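Local coordinates for PROTEIN (hypothetical protein EF0366) (Enterococcus faecalis, PDB 1VPY) that is of unknown function but belongs to the DUF72 family and folds as a TIM alpha/beta barrel that carries bound zinc ions, at residues 232-237 and 267-272. Residues are numbered along the deposited sequence; the frame is centred on the assembly and turned at random.
Sequences QEIADL and ALQMQK
Gln269 and Met270, neighbours on helix 260-273, both meet Ile234 of helix 231-245, a worked example of how one branched side chain can serve two partners at a helix-helix contact. Gln269 comes first along the chain. Extended beyond CG, it crosses the isoleucine at about a right angle and brings its amide NE2 to 3.6 Å from Ile234 CG1, a polar group resting against a methylene. The other amide atom, OE1, makes a weak hydrogen bond to ND2 of Asn266, one turn back, and a zinc ion lies about 3 Å from this side chain.

At Met270, modelled as selenomethionine, the contact becomes apolar: its CG lies 3.6 Å from Ile234 CG2, with the backbone N of the same residue slightly farther from that methyl, at 3.8 Å. Ile234 can reach both because CG2 stands anti to its own backbone N while CG1 lies beside that N (chi1 -61°). The helices are close here, with the CA atoms of Ile234 and Met270 6.2 Å apart.

Beneath the pair runs the last strand of the eight-stranded barrel, 250-255, whose Phe255 touches both Ile234 and Met270. Met270 also packs on Phe205 of strand 201-205 and Leu16 of strand 13-18, so the contact joins the last two outer helices over strand 250-255, with 201-205 on one side of that strand and, across the closure of the barrel, 13-18 on the other.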
ATOM      1  N   GLN A 232       5.246  21.153  -9.325  1.00 35.08           N
ATOM      2  CA  GLN A 232       3.846  21.156  -9.750  1.00 34.98           C
ATOM      3  C   GLN A 232       3.141  19.830  -9.469  1.00 35.05           C
ATOM      4  O   GLN A 232       1.981  19.815  -9.052  1.00 35.36           O
ATOM      5  CB  GLN A 232       3.710  21.538 -11.228  1.00 35.11           C
ATOM      6  CG  GLN A 232       2.267  21.749 -11.696  1.00 35.01           C
ATOM      7  CD  GLN A 232       1.581  22.920 -11.006  1.00 35.66           C
ATOM      8  OE1 GLN A 232       0.726  22.737 -10.136  1.00 35.12           O
ATOM      9  NE2 GLN A 232       1.959  24.132 -11.389  1.00 36.37           N
ATOM     10  N   GLU A 233       3.833  18.719  -9.688  1.00 34.93           N
ATOM     11  CA  GLU A 233       3.251  17.411  -9.404  1.00 34.71           C
ATOM     12  C   GLU A 233       3.025  17.210  -7.911  1.00 34.96           C
ATOM     13  O   GLU A 233       1.949  16.755  -7.501  1.00 35.07           O
ATOM     14  CB  GLU A 233       4.090  16.292 -10.009  1.00 34.45           C
ATOM     15  CG  GLU A 233       4.058  16.311 -11.529  1.00 33.67           C
ATOM     16  CD  GLU A 233       5.123  15.447 -12.170  1.00 32.78           C
ATOM     17  OE1 GLU A 233       6.217  15.264 -11.583  1.00 31.28           O
ATOM     18  OE2 GLU A 233       4.856  14.959 -13.285  1.00 32.66           O
ATOM     19  N   ILE A 234       4.016  17.571  -7.097  1.00 35.10           N
ATOM     20  CA  ILE A 234       3.854  17.507  -5.639  1.00 35.50           C
ATOM     21  C   ILE A 234       2.690  18.390  -5.188  1.00 35.96           C
ATOM     22  O   ILE A 234       2.001  18.057  -4.228  1.00 36.33           O
ATOM     23  CB  ILE A 234       5.147  17.897  -4.866  1.00 35.46           C
ATOM     24  CG1 ILE A 234       6.306  16.950  -5.200  1.00 35.06           C
ATOM     25  CG2 ILE A 234       4.899  17.936  -3.358  1.00 35.20           C
ATOM     26  CD1 ILE A 234       6.080  15.520  -4.795  1.00 35.30           C
ATOM     27  N   ALA A 235       2.471  19.503  -5.890  1.00 36.17           N
ATOM     28  CA  ALA A 235       1.367  20.403  -5.582  1.00 36.54           C
ATOM     29  C   ALA A 235       0.015  19.772  -5.908  1.00 36.93           C
ATOM     30  O   ALA A 235      -0.917  19.867  -5.107  1.00 37.17           O
ATOM     31  CB  ALA A 235       1.530  21.730  -6.314  1.00 36.54           C
ATOM     32  N   ASP A 236      -0.087  19.139  -7.079  1.00 37.22           N
ATOM     33  CA  ASP A 236      -1.318  18.469  -7.501  1.00 37.41           C
ATOM     34  C   ASP A 236      -1.645  17.346  -6.532  1.00 37.69           C
ATOM     35  O   ASP A 236      -2.762  17.277  -6.013  1.00 38.11           O
ATOM     36  CB  ASP A 236      -1.189  17.904  -8.918  1.00 37.53           C
ATOM     37  CG  ASP A 236      -1.067  18.990  -9.989  1.00 38.27           C
ATOM     38  OD1 ASP A 236      -1.744  20.036  -9.895  1.00 37.44           O
ATOM     39  OD2 ASP A 236      -0.288  18.783 -10.946  1.00 40.29           O
ATOM     40  N   LEU A 237      -0.658  16.492  -6.264  1.00 37.75           N
ATOM     41  CA  LEU A 237      -0.838  15.322  -5.400  1.00 37.50           C
ATOM     42  C   LEU A 237      -1.138  15.697  -3.955  1.00 38.05           C
ATOM     43  O   LEU A 237      -1.809  14.946  -3.245  1.00 38.49           O
ATOM     44  CB  LEU A 237       0.390  14.413  -5.446  1.00 37.08           C
ATOM     45  CG  LEU A 237       0.802  13.817  -6.787  1.00 35.95           C
ATOM     46  CD1 LEU A 237       2.228  13.300  -6.721  1.00 35.60           C
ATOM     47  CD2 LEU A 237      -0.149  12.725  -7.236  1.00 35.60           C
ATOM     48  N   ALA A 267       8.918  13.223  -0.692  1.00 39.71           N
ATOM     49  CA  ALA A 267       8.169  13.130   0.561  1.00 39.89           C
ATOM     50  C   ALA A 267       8.469  14.316   1.488  1.00 40.17           C
ATOM     51  O   ALA A 267       7.567  14.868   2.109  1.00 39.98           O
ATOM     52  CB  ALA A 267       8.435  11.806   1.258  1.00 39.56           C
ATOM     53  N   LEU A 268       9.734  14.717   1.556  1.00 40.92           N
ATOM     54  CA  LEU A 268      10.134  15.892   2.334  1.00 41.87           C
ATOM     55  C   LEU A 268       9.556  17.179   1.748  1.00 42.34           C
ATOM     56  O   LEU A 268       9.316  18.133   2.483  1.00 42.32           O
ATOM     57  CB  LEU A 268      11.659  15.975   2.462  1.00 41.70           C
ATOM     58  CG  LEU A 268      12.381  15.266   3.629  1.00 42.50           C
ATOM     59  CD1 LEU A 268      11.781  13.895   4.088  1.00 42.66           C
ATOM     60  CD2 LEU A 268      13.878  15.125   3.311  1.00 42.40           C
ATOM     61  N   GLN A 269       9.315  17.192   0.435  1.00 43.08           N
ATOM     62  CA  GLN A 269       8.642  18.320  -0.222  1.00 43.94           C
ATOM     63  C   GLN A 269       7.183  18.421   0.202  1.00 43.82           C
ATOM     64  O   GLN A 269       6.742  19.479   0.654  1.00 43.75           O
ATOM     65  CB  GLN A 269       8.742  18.229  -1.751  1.00 43.92           C
ATOM     66  CG  GLN A 269      10.051  18.761  -2.330  1.00 45.20           C
ATOM     67  CD  GLN A 269      10.269  18.340  -3.777  1.00 45.33           C
ATOM     68  OE1 GLN A 269      11.210  17.596  -4.089  1.00 46.78           O
ATOM     69  NE2 GLN A 269       9.396  18.812  -4.669  1.00 46.38           N
HETATM   70  N   MSE A 270       6.449  17.315   0.055  1.00 43.87           N
HETATM   71  CA  MSE A 270       5.048  17.232   0.447  1.00 44.36           C
HETATM   72  C   MSE A 270       4.828  17.675   1.886  1.00 43.94           C
HETATM   73  O   MSE A 270       3.981  18.521   2.169  1.00 43.94           O
HETATM   74  CB  MSE A 270       4.543  15.810   0.276  1.00 44.17           C
HETATM   75  CG  MSE A 270       3.582  15.623  -0.890  1.00 45.42           C
HETATM   76 SE   MSE A 270       2.227  14.230  -0.535  1.00 46.57          SE
HETATM   77  CE  MSE A 270       1.961  14.594   1.343  1.00 47.83           C
ATOM     78  N   GLN A 271       5.608  17.083   2.782  1.00 43.69           N
ATOM     79  CA  GLN A 271       5.634  17.424   4.191  1.00 43.42           C
ATOM     80  C   GLN A 271       5.733  18.933   4.445  1.00 43.13           C
ATOM     81  O   GLN A 271       5.126  19.439   5.392  1.00 43.14           O
ATOM     82  CB  GLN A 271       6.821  16.716   4.829  1.00 43.76           C
ATOM     83  CG  GLN A 271       6.786  16.607   6.339  1.00 44.68           C
ATOM     84  CD  GLN A 271       7.625  15.444   6.820  1.00 46.19           C
ATOM     85  OE1 GLN A 271       8.645  15.630   7.486  1.00 45.20           O
ATOM     86  NE2 GLN A 271       7.210  14.225   6.459  1.00 47.15           N
ATOM     87  N   LYS A 272       6.511  19.639   3.620  1.00 42.55           N
ATOM     88  CA  LYS A 272       6.597  21.102   3.702  1.00 41.91           C
ATOM     89  C   LYS A 272       5.319  21.745   3.156  1.00 41.60           C
ATOM     90  O   LYS A 272       4.775  22.663   3.777  1.00 41.56           O
ATOM     91  CB  LYS A 272       7.841  21.639   2.984  1.00 41.64           C
TER